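Local coordinates for protein exoglucanase A (Cellulomonas fimi, PDB 7CBD) that hydrolyses beta-1,4-glucosidic bonds of cellulose with inversion of anomeric configuration, releasing cellobiose from non-reducing chain ends through its family 6 catalytic domain, at residues L91-L96 against D126-L131; D130-P135 against P185-Y190; A144-D149 against Q172-A177; K180-P185 against T219-A224; E214-T219 against A224-F229. One frame throughout, in Å; residues are numbered along the deposited sequence. Where two conformers were deposited one is given.

Contact 1. Residues L91-L96 against D126-L131; sequences LVIYDL and DPIADL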
# COMPACT_ATOMS: atom_id res chain seq x y z
N LEU A 91 4.79 -10.11 -0.13
CA LEU A 91 4.89 -10.24 -1.57
C LEU A 91 3.66 -9.58 -2.18
O LEU A 91 2.54 -9.82 -1.71
CB LEU A 91 4.83 -11.74 -1.89
CG LEU A 91 5.56 -12.40 -3.06
CD1 LEU A 91 4.75 -13.56 -3.64
CD2 LEU A 91 6.04 -11.48 -4.12
N VAL A 92 3.84 -8.75 -3.20
CA VAL A 92 2.71 -8.09 -3.85
C VAL A 92 2.44 -8.73 -5.20
O VAL A 92 3.32 -8.77 -6.08
CB VAL A 92 2.90 -6.57 -4.00
CG1 VAL A 92 1.57 -5.93 -4.37
CG2 VAL A 92 3.45 -5.98 -2.71
N ILE A 93 1.21 -9.21 -5.36
CA ILE A 93 0.70 -9.77 -6.60
C ILE A 93 0.00 -8.61 -7.33
O ILE A 93 -0.97 -8.05 -6.82
CB ILE A 93 -0.30 -10.90 -6.29
CG1 ILE A 93 0.34 -11.94 -5.36
CG2 ILE A 93 -0.84 -11.53 -7.56
CD1 ILE A 93 1.58 -12.60 -5.92
N TYR A 94 0.53 -8.21 -8.49
CA TYR A 94 0.12 -6.94 -9.09
C TYR A 94 0.36 -6.95 -10.59
O TYR A 94 1.23 -6.24 -11.10
CB TYR A 94 0.90 -5.78 -8.44
CG TYR A 94 0.44 -4.37 -8.79
CD1 TYR A 94 -0.90 -4.03 -8.79
CD2 TYR A 94 1.37 -3.38 -9.07
CE1 TYR A 94 -1.32 -2.73 -9.10
CE2 TYR A 94 0.97 -2.09 -9.36
CZ TYR A 94 -0.37 -1.77 -9.37
OH TYR A 94 -0.74 -0.47 -9.66
N ASP A 95 -0.44 -7.75 -11.32
CA ASP A 95 -0.28 -7.75 -12.77
C ASP A 95 -1.57 -8.12 -13.51
O ASP A 95 -1.50 -8.68 -14.61
CB ASP A 95 0.87 -8.67 -13.21
CG ASP A 95 1.47 -8.26 -14.55
OD1 ASP A 95 1.27 -7.10 -15.00
OD2 ASP A 95 2.18 -9.11 -15.13
N LEU A 96 -2.74 -7.78 -12.96
CA LEU A 96 -3.99 -8.19 -13.59
C LEU A 96 -4.09 -7.66 -15.02
O LEU A 96 -3.60 -6.57 -15.33
CB LEU A 96 -5.20 -7.67 -12.83
CG LEU A 96 -5.63 -8.51 -11.64
CD1 LEU A 96 -6.59 -7.72 -10.78
CD2 LEU A 96 -6.25 -9.82 -12.06
N ASP A 126 1.15 -18.74 -12.33
CA ASP A 126 1.69 -20.10 -12.25
C ASP A 126 3.16 -20.13 -11.83
O ASP A 126 3.50 -20.90 -10.91
CB ASP A 126 1.46 -20.89 -13.54
CG ASP A 126 0.02 -21.38 -13.70
OD1 ASP A 126 -0.80 -21.17 -12.78
OD2 ASP A 126 -0.27 -21.96 -14.76
N PRO A 127 4.07 -19.34 -12.43
CA PRO A 127 5.47 -19.41 -11.97
C PRO A 127 5.66 -18.88 -10.56
O PRO A 127 6.53 -19.38 -9.84
CB PRO A 127 6.23 -18.57 -13.01
CG PRO A 127 5.32 -18.48 -14.19
CD PRO A 127 3.93 -18.55 -13.66
N ILE A 128 4.89 -17.88 -10.14
CA ILE A 128 4.99 -17.42 -8.76
C ILE A 128 4.56 -18.54 -7.80
O ILE A 128 5.28 -18.86 -6.85
CB ILE A 128 4.17 -16.14 -8.56
CG1 ILE A 128 4.85 -14.96 -9.28
CG2 ILE A 128 4.02 -15.84 -7.09
CD1 ILE A 128 3.99 -13.73 -9.35
N ALA A 129 3.41 -19.15 -8.06
CA ALA A 129 2.93 -20.24 -7.21
C ALA A 129 3.90 -21.42 -7.21
O ALA A 129 4.11 -22.06 -6.18
CB ALA A 129 1.54 -20.68 -7.66
N ASP A 130 4.50 -21.71 -8.37
CA ASP A 130 5.45 -22.82 -8.45
C ASP A 130 6.65 -22.57 -7.54
O ASP A 130 7.17 -23.50 -6.92
CB ASP A 130 5.90 -22.99 -9.90
CG ASP A 130 6.71 -24.24 -10.12
OD1 ASP A 130 6.61 -25.17 -9.30
OD2 ASP A 130 7.46 -24.29 -11.12
N LEU A 131 7.10 -21.33 -7.46
CA LEU A 131 8.20 -21.01 -6.55
C LEU A 131 7.73 -21.07 -5.10
O LEU A 131 8.40 -21.66 -4.25
CB LEU A 131 8.77 -19.64 -6.88
CG LEU A 131 9.94 -19.62 -7.87
CD1 LEU A 131 10.22 -18.20 -8.35
CD2 LEU A 131 11.19 -20.23 -7.23
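Ile128 carries CG1 beside its backbone N (chi1 -70°), and this swings the CG2 branch toward Leu91 and Ile93. Ile93 bends at both torsions (chi1 -54°, chi2 -60°), which turns CD1 toward Ile128. The CG2 methyl of Ile128 is the shared point of the contact. It lies 4.2 Å from Leu91 CD1 and also 4.2 Å from Ile93 CD1. The two strand methyls touch each other as well, with Leu91 CD1 and Ile93 CD1 4.0 Å apart. Three methyls thus form a small triangle. The longer arm of Ile128 reaches past the triangle, its CD1 coming to 4.3 Å from Ile93 CD1. Leu91 and Ile128 cross obliquely, one branch of each doing the touching. All three residues are buried, and the packing is purely apolar.

Strand 87-93 and helix 114-132 follow each other here and form the first half of a beta-alpha-beta crossover in the family 6 barrel. Leu69 of helix 69-83 touches both Leu91 and Ile128. From helix 161-182 Leu181 meets Ile93, and the parallel strand 141-146 runs beside Leu91.

Contact 2. Residues D130-P135 against P185-Y190; sequences DLLDNP and PNVYNY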
# COMPACT_ATOMS: atom_id res chain seq x y z
N ASP A 130 4.50 -21.71 -8.37
CA ASP A 130 5.45 -22.82 -8.45
C ASP A 130 6.65 -22.57 -7.54
O ASP A 130 7.17 -23.50 -6.92
CB ASP A 130 5.90 -22.99 -9.90
CG ASP A 130 6.71 -24.24 -10.12
OD1 ASP A 130 6.61 -25.17 -9.30
OD2 ASP A 130 7.46 -24.29 -11.12
N LEU A 131 7.10 -21.33 -7.46
CA LEU A 131 8.20 -21.01 -6.55
C LEU A 131 7.73 -21.07 -5.10
O LEU A 131 8.40 -21.66 -4.25
CB LEU A 131 8.77 -19.64 -6.88
CG LEU A 131 9.94 -19.62 -7.87
CD1 LEU A 131 10.22 -18.20 -8.35
CD2 LEU A 131 11.19 -20.23 -7.23
N LEU A 132 6.58 -20.46 -4.80
CA LEU A 132 6.11 -20.39 -3.42
C LEU A 132 5.82 -21.76 -2.84
O LEU A 132 5.96 -21.96 -1.63
CB LEU A 132 4.85 -19.54 -3.34
CG LEU A 132 5.02 -18.05 -3.66
CD1 LEU A 132 3.67 -17.36 -3.57
CD2 LEU A 132 6.02 -17.40 -2.71
N ASP A 133 5.42 -22.72 -3.68
CA ASP A 133 5.06 -24.06 -3.25
C ASP A 133 6.27 -24.99 -3.13
O ASP A 133 6.10 -26.16 -2.78
CB ASP A 133 4.05 -24.67 -4.23
CG ASP A 133 3.16 -25.72 -3.58
OD1 ASP A 133 3.08 -25.77 -2.34
OD2 ASP A 133 2.54 -26.50 -4.33
N ASN A 134 7.47 -24.50 -3.41
CA ASN A 134 8.65 -25.34 -3.33
C ASN A 134 8.90 -25.74 -1.87
O ASN A 134 8.83 -24.87 -0.99
CB ASN A 134 9.84 -24.55 -3.87
CG ASN A 134 11.06 -25.42 -4.08
OD1 ASN A 134 11.51 -26.11 -3.18
ND2 ASN A 134 11.61 -25.37 -5.29
N PRO A 135 9.18 -27.01 -1.59
CA PRO A 135 9.43 -27.41 -0.19
C PRO A 135 10.56 -26.65 0.47
O PRO A 135 10.62 -26.60 1.71
CB PRO A 135 9.77 -28.91 -0.30
CG PRO A 135 9.09 -29.35 -1.54
CD PRO A 135 9.14 -28.18 -2.49
N PRO A 185 -0.03 -23.95 1.87
CA PRO A 185 -0.47 -23.73 3.26
C PRO A 185 0.25 -22.61 3.98
O PRO A 185 -0.29 -22.09 4.96
CB PRO A 185 -0.21 -25.08 3.94
CG PRO A 185 0.83 -25.73 3.08
CD PRO A 185 0.51 -25.31 1.68
N ASN A 186 1.46 -22.24 3.57
CA ASN A 186 2.19 -21.16 4.21
C ASN A 186 2.01 -19.82 3.51
O ASN A 186 2.75 -18.88 3.81
CB ASN A 186 3.67 -21.51 4.38
CG ASN A 186 4.34 -21.91 3.07
OD1 ASN A 186 3.69 -22.45 2.16
ND2 ASN A 186 5.63 -21.65 2.97
N VAL A 187 1.06 -19.72 2.58
CA VAL A 187 0.72 -18.46 1.94
C VAL A 187 -0.57 -17.94 2.56
O VAL A 187 -1.53 -18.69 2.75
CB VAL A 187 0.59 -18.61 0.41
CG1 VAL A 187 0.15 -17.29 -0.23
CG2 VAL A 187 1.90 -19.07 -0.19
N TYR A 188 -0.57 -16.64 2.87
CA TYR A 188 -1.67 -15.95 3.54
C TYR A 188 -2.09 -14.81 2.62
O TYR A 188 -1.28 -13.94 2.30
CB TYR A 188 -1.20 -15.40 4.90
CG TYR A 188 -0.84 -16.54 5.83
CD1 TYR A 188 -1.75 -16.99 6.78
CD2 TYR A 188 0.38 -17.21 5.73
CE1 TYR A 188 -1.45 -18.06 7.61
CE2 TYR A 188 0.69 -18.29 6.55
CZ TYR A 188 -0.24 -18.72 7.50
OH TYR A 188 0.04 -19.79 8.32
N ASN A 189 -3.34 -14.83 2.16
CA ASN A 189 -3.81 -13.91 1.13
C ASN A 189 -4.52 -12.73 1.77
O ASN A 189 -5.53 -12.90 2.46
CB ASN A 189 -4.79 -14.63 0.20
CG ASN A 189 -4.11 -15.67 -0.64
OD1 ASN A 189 -2.94 -15.54 -0.99
ND2 ASN A 189 -4.84 -16.73 -0.96
N TYR A 190 -3.99 -11.53 1.52
CA TYR A 190 -4.57 -10.29 2.00
C TYR A 190 -5.08 -9.51 0.79
O TYR A 190 -4.29 -9.01 -0.01
CB TYR A 190 -3.55 -9.47 2.79
CG TYR A 190 -3.30 -10.05 4.18
CD1 TYR A 190 -4.03 -9.60 5.27
CD2 TYR A 190 -2.34 -11.04 4.38
CE1 TYR A 190 -3.82 -10.13 6.55
CE2 TYR A 190 -2.12 -11.58 5.65
CZ TYR A 190 -2.86 -11.11 6.73
OH TYR A 190 -2.64 -11.63 7.98
O HOH W 1 6.72 -23.60 0.38
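Leu132 and Val187 form the tight part of this contact. The CD1 methyl of Leu132 meets the CG2 methyl of Val187 at 4.2 Å, and the two side chains cross at about a right angle. Val187 holds CG1 anti to its backbone N (chi1 177°), which leaves CG2 as the branch that faces the helix. Leu132 sets CG beside its own N, with CD1 extended from CA (chi2 178°), putting that methyl foremost. Both residues are buried. Leu181 of helix 161-182, Ile142 of strand 141-146 and Leu73 of helix 69-83 also touch Leu132 and pack round this apolar patch.

The parts joined belong to the alpha/beta barrel of glycoside hydrolase family 6. Helix 114-132 leads into strand 141-146, and its last turn reaches past that strand to the beginning of the next one, 187-192.

The other side is looser and more polar. Here the chain leaves the helix at Asp133 and Asn134, near the loop residue Asn186. Leu132 O and Asn186 OD1, both acceptors, stay 4.4 Å apart. A water occupies this side instead. It donates to Leu132 O at 2.7 Å and to Asn134 O at 2.8 Å, and so bridges the two carbonyls where the chain leaves the helix. Its link to Asn186 ND2 is weak, at 3.4 Å. The stronger partner of that amide nitrogen is Ile140 O, at the entry to strand 141-146. Away from the water, the exposed Asp133 and Pro185 come only loosely together, Asp133 OD1 4.8 Å from Pro185 CD in the conformer described.

Contact 3. Residues A144-D149 against Q172-A177; sequences ATIEPD and QGVKYA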
# COMPACT_ATOMS: atom_id res chain seq x y z
N ALA A 144 0.74 -12.52 0.94
CA ALA A 144 0.56 -12.07 -0.43
C ALA A 144 -0.50 -10.97 -0.43
O ALA A 144 -1.67 -11.24 -0.12
CB ALA A 144 0.14 -13.24 -1.30
N THR A 145 -0.08 -9.74 -0.73
CA THR A 145 -1.04 -8.67 -0.96
C THR A 145 -1.60 -8.84 -2.37
O THR A 145 -0.84 -8.81 -3.34
CB THR A 145 -0.37 -7.31 -0.80
OG1 THR A 145 -0.11 -7.05 0.58
CG2 THR A 145 -1.27 -6.19 -1.34
N ILE A 146 -2.91 -9.05 -2.48
CA ILE A 146 -3.54 -9.48 -3.73
C ILE A 146 -4.09 -8.26 -4.47
O ILE A 146 -5.15 -7.73 -4.12
CB ILE A 146 -4.64 -10.52 -3.49
CG1 ILE A 146 -4.14 -11.70 -2.64
CG2 ILE A 146 -5.18 -11.02 -4.83
CD1 ILE A 146 -3.00 -12.46 -3.24
N GLU A 147 -3.37 -7.85 -5.51
CA GLU A 147 -3.81 -6.95 -6.57
C GLU A 147 -4.33 -5.61 -6.08
O GLU A 147 -5.54 -5.33 -6.14
CB GLU A 147 -4.77 -7.65 -7.53
CG GLU A 147 -4.13 -8.82 -8.27
CD GLU A 147 -3.13 -8.41 -9.36
OE1 GLU A 147 -3.06 -7.21 -9.72
OE2 GLU A 147 -2.41 -9.30 -9.87
N PRO A 148 -3.44 -4.73 -5.62
CA PRO A 148 -3.84 -3.35 -5.31
C PRO A 148 -4.54 -2.69 -6.50
O PRO A 148 -4.29 -3.03 -7.66
CB PRO A 148 -2.51 -2.66 -5.01
CG PRO A 148 -1.60 -3.79 -4.56
CD PRO A 148 -2.01 -4.97 -5.38
N ASP A 149 -5.43 -1.75 -6.20
CA ASP A 149 -6.10 -0.94 -7.22
C ASP A 149 -6.87 -1.79 -8.23
O ASP A 149 -6.84 -1.52 -9.43
CB ASP A 149 -5.11 -0.01 -7.93
CG ASP A 149 -5.80 1.00 -8.82
OD1 ASP A 149 -6.95 1.38 -8.51
OD2 ASP A 149 -5.21 1.39 -9.85
N GLN A 172 -12.03 -12.91 -12.60
CA GLN A 172 -11.46 -14.23 -12.90
C GLN A 172 -9.99 -14.30 -12.51
O GLN A 172 -9.52 -15.35 -12.05
CB GLN A 172 -11.67 -14.57 -14.37
CG GLN A 172 -13.15 -14.64 -14.76
CD GLN A 172 -13.37 -14.70 -16.26
OE1 GLN A 172 -12.54 -15.23 -17.00
NE2 GLN A 172 -14.50 -14.16 -16.71
N GLY A 173 -9.26 -13.20 -12.66
CA GLY A 173 -7.85 -13.20 -12.30
C GLY A 173 -7.64 -13.28 -10.81
O GLY A 173 -6.78 -14.03 -10.34
N VAL A 174 -8.43 -12.52 -10.04
CA VAL A 174 -8.31 -12.61 -8.59
C VAL A 174 -8.72 -13.99 -8.10
O VAL A 174 -8.08 -14.56 -7.21
CB VAL A 174 -9.06 -11.46 -7.88
CG1 VAL A 174 -9.07 -11.69 -6.37
CG2 VAL A 174 -8.41 -10.13 -8.19
N LYS A 175 -9.79 -14.56 -8.67
CA LYS A 175 -10.16 -15.93 -8.32
C LYS A 175 -9.00 -16.89 -8.55
O LYS A 175 -8.70 -17.74 -7.70
CB LYS A 175 -11.39 -16.39 -9.11
CG LYS A 175 -11.63 -17.90 -9.02
CD LYS A 175 -12.82 -18.39 -9.83
CE LYS A 175 -12.73 -19.91 -10.11
NZ LYS A 175 -12.72 -20.77 -8.88
N TYR A 176 -8.34 -16.77 -9.70
CA TYR A 176 -7.24 -17.68 -10.02
C TYR A 176 -6.08 -17.50 -9.05
O TYR A 176 -5.51 -18.48 -8.57
CB TYR A 176 -6.79 -17.45 -11.46
CG TYR A 176 -5.85 -18.51 -11.98
CD1 TYR A 176 -6.35 -19.71 -12.50
CD2 TYR A 176 -4.47 -18.33 -11.95
CE1 TYR A 176 -5.49 -20.68 -12.98
CE2 TYR A 176 -3.61 -19.30 -12.43
CZ TYR A 176 -4.13 -20.48 -12.94
OH TYR A 176 -3.28 -21.44 -13.42
N ALA A 177 -5.71 -16.25 -8.78
CA ALA A 177 -4.64 -15.97 -7.82
C ALA A 177 -4.96 -16.58 -6.47
O ALA A 177 -4.13 -17.27 -5.87
CB ALA A 177 -4.43 -14.47 -7.71
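Glu147, whose CB rests against Val174, has its OE2 gripped by two groups, the Tyr120 hydroxyl and the Asp95 backbone N; OE1 takes a weak bond from Leu96 N. What meets the helix is the aliphatic stem: Glu147 CB lies 4.5 Å from Val174 CG2. The other methyl of Val174 is used one residue earlier on the strand. Ile146 CG2 meets Val174 CG1 at 4.2 Å, so the fork of Val174 spans two consecutive residues. Ile146 places CG2 anti to its backbone N (chi1 -52° for CG1), and from there the methyl also faces Ala177, whose CB is 4.6 Å away.

Strand 141-146 and helix 161-182 form a beta-alpha unit of the barrel. The helix is the one that returns the chain to strand 187-192, and Ile191 of that strand touches both Ile146 and Val174. Beyond the strand the chain runs to Asp149, the predicted proton donor, which does not touch this helix segment.

The helix supplies only hydrocarbon here. Orientation of the carboxylate probably depends on Tyr120 and the 95-96 backbone, while Val174 backs its stem.

Contact 4. Residues K180-P185 against T219-A224; sequences KLHAIP and TTAGFA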
# COMPACT_ATOMS: atom_id res chain seq x y z
N LYS A 180 -4.85 -20.52 -6.55
CA LYS A 180 -3.50 -21.07 -6.62
C LYS A 180 -2.72 -20.81 -5.35
O LYS A 180 -1.98 -21.68 -4.88
CB LYS A 180 -2.76 -20.49 -7.83
CG LYS A 180 -3.33 -20.96 -9.16
CD LYS A 180 -2.89 -22.37 -9.48
CE LYS A 180 -1.40 -22.39 -9.83
NZ LYS A 180 -0.96 -23.66 -10.47
N LEU A 181 -2.85 -19.61 -4.78
CA LEU A 181 -2.06 -19.26 -3.61
C LEU A 181 -2.62 -19.87 -2.34
O LEU A 181 -1.85 -20.31 -1.47
CB LEU A 181 -1.97 -17.74 -3.48
CG LEU A 181 -1.17 -17.06 -4.59
CD1 LEU A 181 -1.23 -15.55 -4.45
CD2 LEU A 181 0.26 -17.51 -4.57
N HIS A 182 -3.95 -19.90 -2.19
CA HIS A 182 -4.50 -20.50 -0.98
C HIS A 182 -4.20 -22.00 -0.89
O HIS A 182 -4.17 -22.55 0.22
CB HIS A 182 -6.00 -20.25 -0.88
CG HIS A 182 -6.62 -20.94 0.29
ND1 HIS A 182 -6.31 -20.61 1.59
CD2 HIS A 182 -7.47 -21.98 0.36
CE1 HIS A 182 -6.96 -21.40 2.42
NE2 HIS A 182 -7.68 -22.25 1.70
N ALA A 183 -3.98 -22.67 -2.02
CA ALA A 183 -3.60 -24.08 -1.98
C ALA A 183 -2.24 -24.32 -1.33
O ALA A 183 -1.92 -25.47 -1.01
CB ALA A 183 -3.62 -24.67 -3.40
N ILE A 184 -1.44 -23.27 -1.13
CA ILE A 184 -0.11 -23.38 -0.54
C ILE A 184 -0.26 -23.02 0.94
O ILE A 184 -0.61 -21.88 1.25
CB ILE A 184 0.88 -22.45 -1.25
CG1 ILE A 184 0.77 -22.66 -2.77
CG2 ILE A 184 2.31 -22.68 -0.74
CD1 ILE A 184 1.60 -21.72 -3.60
N PRO A 185 -0.03 -23.95 1.87
CA PRO A 185 -0.47 -23.73 3.26
C PRO A 185 0.25 -22.61 3.98
O PRO A 185 -0.29 -22.09 4.96
CB PRO A 185 -0.21 -25.08 3.94
CG PRO A 185 0.83 -25.73 3.08
CD PRO A 185 0.51 -25.31 1.68
N THR A 219 -14.27 -18.79 -5.38
CA THR A 219 -13.06 -19.59 -5.27
C THR A 219 -13.40 -21.02 -4.85
O THR A 219 -14.50 -21.31 -4.36
CB THR A 219 -12.09 -18.96 -4.25
OG1 THR A 219 -12.63 -19.09 -2.93
CG2 THR A 219 -11.81 -17.49 -4.58
N THR A 220 -12.45 -21.94 -5.05
CA THR A 220 -12.75 -23.32 -4.67
C THR A 220 -12.86 -23.49 -3.16
O THR A 220 -13.63 -24.34 -2.69
CB THR A 220 -11.72 -24.30 -5.26
OG1 THR A 220 -10.42 -23.97 -4.77
CG2 THR A 220 -11.72 -24.24 -6.78
N ALA A 221 -12.10 -22.73 -2.38
CA ALA A 221 -12.17 -22.86 -0.93
C ALA A 221 -13.15 -21.89 -0.27
O ALA A 221 -13.29 -21.90 0.96
CB ALA A 221 -10.77 -22.71 -0.31
N GLY A 222 -13.82 -21.04 -1.05
CA GLY A 222 -14.78 -20.13 -0.46
C GLY A 222 -14.10 -19.08 0.40
O GLY A 222 -13.02 -18.56 0.07
N PHE A 223 -14.72 -18.77 1.53
CA PHE A 223 -14.21 -17.71 2.38
C PHE A 223 -12.82 -18.00 2.91
O PHE A 223 -12.04 -17.07 3.16
CB PHE A 223 -15.21 -17.40 3.50
CG PHE A 223 -16.44 -16.68 3.01
CD1 PHE A 223 -16.39 -15.32 2.72
CD2 PHE A 223 -17.62 -17.36 2.79
CE1 PHE A 223 -17.51 -14.66 2.24
CE2 PHE A 223 -18.75 -16.71 2.31
CZ PHE A 223 -18.69 -15.35 2.04
N ALA A 224 -12.45 -19.28 3.04
CA ALA A 224 -11.11 -19.61 3.52
C ALA A 224 -10.00 -19.13 2.58
O ALA A 224 -8.84 -19.07 3.00
CB ALA A 224 -10.99 -21.13 3.71
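The His182 imidazole has the carbonyl of Ala224 over one face. The oxygen comes to 3.0 Å from CE1, and the carbonyl carbon stands 3.8 Å above the ring plane, offset toward the rim. Ala221 CB approaches obliquely and lies 3.4 Å from CD2, a close fit.

The contact joins helix 161-182 of the family 6 barrel, at His182, to the loop that runs from helix 202-218 to strand 228-231. His182 extends its ring away from the helix, with CG anti to the backbone N (chi1 176°), and reaches into the curve of that loop. The separation of ND1 from Ala224 O is 3.3 Å, but the angle is poor and the pair is not a hydrogen bond. The fit is thus one of shape and of a carbonyl against a ring face. An alanine here lacks the ring, and this would probably open a gap between Ala221 CB and the Ala224 carbonyl.

Asn189 of strand 187-192 touches the His182 side chain at CB, not the ring. Nearby, the loop is tied to the same helix by Thr220 N, which bonds to Asp179 OD1. On the loop side, the methyl CB of Ala224 sits 4.0 Å from His182 NE2.

Contact 5. Residues E214-T219 against A224-F229; sequences EVAKST and ASIDGF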
# COMPACT_ATOMS: atom_id res chain seq x y z
N GLU A 214 -18.64 -11.99 -3.10
CA GLU A 214 -18.87 -12.72 -4.34
C GLU A 214 -17.59 -13.37 -4.84
O GLU A 214 -17.59 -14.53 -5.27
CB GLU A 214 -19.42 -11.79 -5.42
CG GLU A 214 -20.80 -11.27 -5.13
CD GLU A 214 -21.28 -10.28 -6.18
OE1 GLU A 214 -20.58 -10.10 -7.20
OE2 GLU A 214 -22.34 -9.67 -5.96
N VAL A 215 -16.49 -12.62 -4.81
CA VAL A 215 -15.21 -13.17 -5.24
C VAL A 215 -14.82 -14.36 -4.36
O VAL A 215 -14.44 -15.42 -4.86
CB VAL A 215 -14.13 -12.08 -5.27
CG1 VAL A 215 -12.75 -12.69 -5.49
CG2 VAL A 215 -14.48 -11.06 -6.36
N ALA A 216 -14.95 -14.21 -3.04
CA ALA A 216 -14.67 -15.32 -2.14
C ALA A 216 -15.48 -16.56 -2.51
O ALA A 216 -14.94 -17.67 -2.63
CB ALA A 216 -14.96 -14.91 -0.69
N LYS A 217 -16.79 -16.39 -2.71
CA LYS A 217 -17.66 -17.53 -3.00
C LYS A 217 -17.36 -18.17 -4.35
O LYS A 217 -17.72 -19.33 -4.56
CB LYS A 217 -19.13 -17.12 -2.87
CG LYS A 217 -19.54 -16.89 -1.42
CD LYS A 217 -21.00 -16.47 -1.29
CE LYS A 217 -21.19 -15.03 -1.73
NZ LYS A 217 -22.53 -14.54 -1.32
N SER A 218 -16.68 -17.45 -5.26
CA SER A 218 -16.29 -18.01 -6.55
C SER A 218 -15.04 -18.88 -6.46
O SER A 218 -14.76 -19.63 -7.41
CB SER A 218 -16.05 -16.90 -7.57
OG SER A 218 -14.79 -16.27 -7.37
N THR A 219 -14.27 -18.79 -5.38
CA THR A 219 -13.06 -19.59 -5.27
C THR A 219 -13.40 -21.02 -4.85
O THR A 219 -14.50 -21.31 -4.36
CB THR A 219 -12.09 -18.96 -4.25
OG1 THR A 219 -12.63 -19.09 -2.93
CG2 THR A 219 -11.81 -17.49 -4.58
N ALA A 224 -12.45 -19.28 3.04
CA ALA A 224 -11.11 -19.61 3.52
C ALA A 224 -10.00 -19.13 2.58
O ALA A 224 -8.84 -19.07 3.00
CB ALA A 224 -10.99 -21.13 3.71
N SER A 225 -10.33 -18.81 1.33
CA SER A 225 -9.31 -18.37 0.38
C SER A 225 -8.68 -17.04 0.76
O SER A 225 -7.56 -16.76 0.32
CB SER A 225 -9.92 -18.22 -1.01
OG SER A 225 -10.41 -19.46 -1.48
N ILE A 226 -9.37 -16.22 1.54
CA ILE A 226 -8.93 -14.88 1.88
C ILE A 226 -8.68 -14.82 3.38
O ILE A 226 -9.61 -14.94 4.18
CB ILE A 226 -9.97 -13.83 1.45
CG1 ILE A 226 -10.16 -13.86 -0.07
CG2 ILE A 226 -9.56 -12.45 1.92
CD1 ILE A 226 -11.37 -13.08 -0.55
N ASP A 227 -7.42 -14.61 3.76
CA ASP A 227 -7.06 -14.56 5.17
C ASP A 227 -7.35 -13.21 5.80
O ASP A 227 -7.63 -13.13 7.01
CB ASP A 227 -5.59 -14.92 5.33
CG ASP A 227 -5.33 -16.35 4.95
OD1 ASP A 227 -5.66 -17.25 5.75
OD2 ASP A 227 -4.81 -16.58 3.84
N GLY A 228 -7.30 -12.14 5.02
CA GLY A 228 -7.49 -10.81 5.56
C GLY A 228 -7.50 -9.79 4.46
O GLY A 228 -7.56 -10.13 3.27
N PHE A 229 -7.41 -8.53 4.86
CA PHE A 229 -7.54 -7.39 3.95
C PHE A 229 -6.50 -6.35 4.31
O PHE A 229 -6.12 -6.20 5.47
CB PHE A 229 -8.96 -6.82 4.06
CG PHE A 229 -10.01 -7.82 3.67
CD1 PHE A 229 -10.46 -7.90 2.37
CD2 PHE A 229 -10.51 -8.72 4.61
CE1 PHE A 229 -11.40 -8.85 2.00
CE2 PHE A 229 -11.45 -9.67 4.24
CZ PHE A 229 -11.89 -9.73 2.94
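Thr219 and Ser225 face each other hydroxyl to hydroxyl. Thr219 OG1 and Ser225 OG are 2.7 Å apart and hydrogen-bonded, for the Ser225 conformer described. Gly222 O also lies within reach of Ser225 OG as a weak partner. Thr219 places OG1 between its backbone N and its carbonyl carbon, the crowded position (chi1 69°). From there the hydroxyl can turn back on the helix it has just left. It donates to Ala216 O at 2.7 Å, in the carbonyl plane, with a C=O...O angle of 148°. Ala216 O also accepts from Thr219 N at 3.0 Å, so two donors of one residue hold this carbonyl at the helix end. Ser218 does something similar one residue earlier, with OG donating to Val215 O at 2.7 Å. A valine in place of Thr219 would probably leave Ser225 OG with only its weak bond to Gly222 O among the partners described, and Ala216 O with one donor fewer.

The second meeting is apolar. Ile226 sends its long arm out in extended form, and its CD1 reaches Ala216 CB at 4.0 Å. The two contacts lie side by side, as the consecutive residues Ser225 and Ile226 face Thr219 and Ala216. Leu178 of helix 161-182 touches both Thr219 and Ile226, and Phe223 packs on Ala216.

All four residues are buried. Helix 202-218 ends here, and a short turn carries the chain back over its last turn into strand 228-231. This is the tight helix-to-strand return of an alpha/beta barrel, with the strand then paired in parallel to 187-192 and 291-295.

The five contacts sit in one part of the catalytic-domain barrel. Contact 1 closes before contact 3 opens; contact 3 falls between the two segments of contact 2; contact 4 interlocks with contacts 2 and 5. Contacts 1 and 2 share helix 114-132. Centres lie 8 Å (contacts 4 and 5) to 17 Å (contacts 1 and 5) apart. Strands 87-93, 141-146, 187-192 and 228-231 are successive parallel neighbours in one sheet, reached by contacts 1, 3, 2 and 5 respectively. Contacts 1, 2, 3 and 5 pack helices 114-132, 161-182 and 202-218 on this sheet, while contact 4 ties helix 161-182 to the loop before strand 228-231. Strand 141-146 leads to the predicted proton donor, Asp149.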